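Local coordinates for chemotaxis protein motB (Helicobacter pylori, PDB 3CYP) that probably anchors the torque-generating stator of the flagellar motor to the cell wall, through its periplasmic C-terminal domain, at residues 40-45 / 110-115. Numbering follows the deposited sequence.
Sequences NVRGFT and EIFFST
R42 lies across F112 where the antiparallel strands 40-44 and 110-114 pair at the middle of the sheet. R42 CB starts 3.6 Å from E110 O. CG stands beside the backbone N (chi1 -62°), and the chain then runs extended to NE, which carries it over the F112 ring. R42 CD rests on the ring face as a CH-pi contact, 3.5 Å from F112 CD1. R42 NE passes above F112 CG and gives its N-H to N40 OD1 on the same strand, at 2.7 Å and in the amide's carbonyl plane. R42 CZ sits 3.6 Å from the centroid of the F112 ring, a cation-pi contact. R42 NH1 reaches over the ring centre, 3.3 Å from F112 CE2. The guanidinium and ring planes are only 7° apart, a flat stack. The N40 bond lies near the guanidinium plane and probably helps fix its rotation. N40 ND2 is itself bonded to S84 and S86 on the next strand.

Four backbone bonds hold the strands: N40 and F112 exchange two, as do R42 and E110. Between them V41 and I111 form a non-hydrogen-bonded pair on the other sheet face, with V41 CG2 4.0 Å from I111 CD1. V41 packs there on V69 of helix 58-75. F44 CE2 touches E110 CD at 3.6 Å, while the E110 carboxylate is salt-bridged to R108.

This pairing joins two central strands of the OmpA-like fold. The guanidinium charge lies over the pi face of F112, which probably stabilises it, while NE is bonded to an amide oxygen. E110 OE2 is 6.0 Å from R42 NH1, so any attraction between these charges probably acts without direct contact.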
loop_
_atom_site.group_PDB
_atom_site.type_symbol
_atom_site.label_atom_id
_atom_site.label_comp_id
_atom_site.label_asym_id
_atom_site.label_seq_id
_atom_site.Cartn_x
_atom_site.Cartn_y
_atom_site.Cartn_z
ATOM N N ASN B 40 3.527 0.301 9.254
ATOM C CA ASN B 40 4.176 0.668 7.957
ATOM C C ASN B 40 5.162 -0.441 7.662
ATOM O O ASN B 40 6.048 -0.722 8.465
ATOM C CB ASN B 40 4.871 2.049 8.068
ATOM C CG ASN B 40 5.561 2.488 6.829
ATOM O OD1 ASN B 40 6.773 2.774 6.856
ATOM N ND2 ASN B 40 4.844 2.564 5.769
ATOM N N VAL B 41 4.965 -1.079 6.502
ATOM C CA VAL B 41 5.761 -2.206 6.065
ATOM C C VAL B 41 6.804 -1.608 5.122
ATOM O O VAL B 41 6.477 -1.072 4.027
ATOM C CB VAL B 41 4.887 -3.204 5.299
ATOM C CG1 VAL B 41 5.735 -4.372 4.809
ATOM C CG2 VAL B 41 3.696 -3.631 6.166
ATOM N N ARG B 42 8.062 -1.637 5.584
ATOM C CA ARG B 42 9.166 -0.949 4.915
ATOM C C ARG B 42 10.078 -1.942 4.215
ATOM O O ARG B 42 10.612 -2.830 4.857
ATOM C CB ARG B 42 10.021 -0.183 5.931
ATOM C CG ARG B 42 9.240 0.844 6.609
ATOM C CD ARG B 42 10.117 1.766 7.400
ATOM N NE ARG B 42 9.264 2.776 7.998
ATOM C CZ ARG B 42 9.698 3.766 8.756
ATOM N NH1 ARG B 42 10.989 3.865 9.059
ATOM N NH2 ARG B 42 8.807 4.620 9.252
ATOM N N GLY B 43 10.342 -1.692 2.936
ATOM C CA GLY B 43 11.213 -2.562 2.142
ATOM C C GLY B 43 12.567 -1.942 1.841
ATOM O O GLY B 43 12.689 -0.726 1.660
ATOM N N PHE B 44 13.591 -2.808 1.803
ATOM C CA PHE B 44 14.973 -2.395 1.598
ATOM C C PHE B 44 15.700 -3.406 0.722
ATOM O O PHE B 44 15.255 -4.558 0.551
ATOM C CB PHE B 44 15.736 -2.297 2.891
ATOM C CG PHE B 44 15.061 -1.478 3.981
ATOM C CD1 PHE B 44 15.453 -0.157 4.203
ATOM C CD2 PHE B 44 14.073 -2.032 4.790
ATOM C CE1 PHE B 44 14.872 0.595 5.204
ATOM C CE2 PHE B 44 13.512 -1.288 5.834
ATOM C CZ PHE B 44 13.907 0.031 6.025
ATOM N N THR B 45 16.805 -2.909 0.160
ATOM C CA THR B 45 17.798 -3.709 -0.565
ATOM C C THR B 45 19.221 -3.392 -0.128
ATOM O O THR B 45 19.493 -2.418 0.558
ATOM C CB THR B 45 17.734 -3.378 -2.088
ATOM O OG1 THR B 45 18.264 -2.056 -2.286
ATOM C CG2 THR B 45 16.291 -3.459 -2.625
ATOM N N GLU B 110 11.002 -4.472 7.082
ATOM C CA GLU B 110 10.881 -4.156 8.519
ATOM C C GLU B 110 9.477 -3.667 8.807
ATOM O O GLU B 110 8.879 -2.977 7.966
ATOM C CB GLU B 110 11.901 -3.075 8.954
ATOM C CG GLU B 110 13.347 -3.495 8.709
ATOM C CD GLU B 110 14.352 -2.451 9.084
ATOM O OE1 GLU B 110 15.564 -2.736 8.944
ATOM O OE2 GLU B 110 13.953 -1.320 9.475
ATOM N N ILE B 111 8.989 -3.986 10.004
ATOM C CA ILE B 111 7.659 -3.567 10.474
ATOM C C ILE B 111 7.845 -2.386 11.428
ATOM O O ILE B 111 8.580 -2.511 12.411
ATOM C CB ILE B 111 6.944 -4.684 11.224
ATOM C CG1 ILE B 111 6.605 -5.857 10.257
ATOM C CG2 ILE B 111 5.685 -4.135 11.919
ATOM C CD1 ILE B 111 5.584 -5.515 9.149
ATOM N N PHE B 112 7.241 -1.247 11.085
ATOM C CA PHE B 112 7.216 -0.067 11.936
ATOM C C PHE B 112 5.836 0.158 12.507
ATOM O O PHE B 112 4.825 0.104 11.788
ATOM C CB PHE B 112 7.732 1.137 11.165
ATOM C CG PHE B 112 9.220 1.280 11.247
ATOM C CD1 PHE B 112 10.051 0.339 10.647
ATOM C CD2 PHE B 112 9.821 2.322 11.976
ATOM C CE1 PHE B 112 11.459 0.478 10.717
ATOM C CE2 PHE B 112 11.231 2.432 12.057
ATOM C CZ PHE B 112 12.025 1.517 11.446
ATOM N N PHE B 113 5.786 0.432 13.806
ATOM C CA PHE B 113 4.532 0.739 14.492
ATOM C C PHE B 113 4.412 2.263 14.629
ATOM O O PHE B 113 5.386 2.940 14.975
ATOM C CB PHE B 113 4.569 0.158 15.896
ATOM C CG PHE B 113 4.739 -1.335 15.913
ATOM C CD1 PHE B 113 3.658 -2.149 15.937
ATOM C CD2 PHE B 113 6.015 -1.885 15.839
ATOM C CE1 PHE B 113 3.823 -3.549 15.914
ATOM C CE2 PHE B 113 6.206 -3.280 15.791
ATOM C CZ PHE B 113 5.123 -4.094 15.846
ATOM N N SER B 114 3.212 2.759 14.377
ATOM C CA SER B 114 2.888 4.164 14.615
ATOM C C SER B 114 1.924 4.182 15.817
ATOM O O SER B 114 0.796 3.709 15.721
ATOM C CB SER B 114 2.230 4.777 13.382
ATOM O OG SER B 114 1.681 6.046 13.671
ATOM N N THR B 115 2.390 4.760 16.910
ATOM C CA THR B 115 1.679 4.655 18.156
ATOM C C THR B 115 1.841 5.904 19.037
ATOM O O THR B 115 2.888 6.544 19.014
ATOM C CB THR B 115 2.194 3.438 18.964
ATOM O OG1 THR B 115 1.444 3.325 20.174
ATOM C CG2 THR B 115 3.701 3.556 19.259
#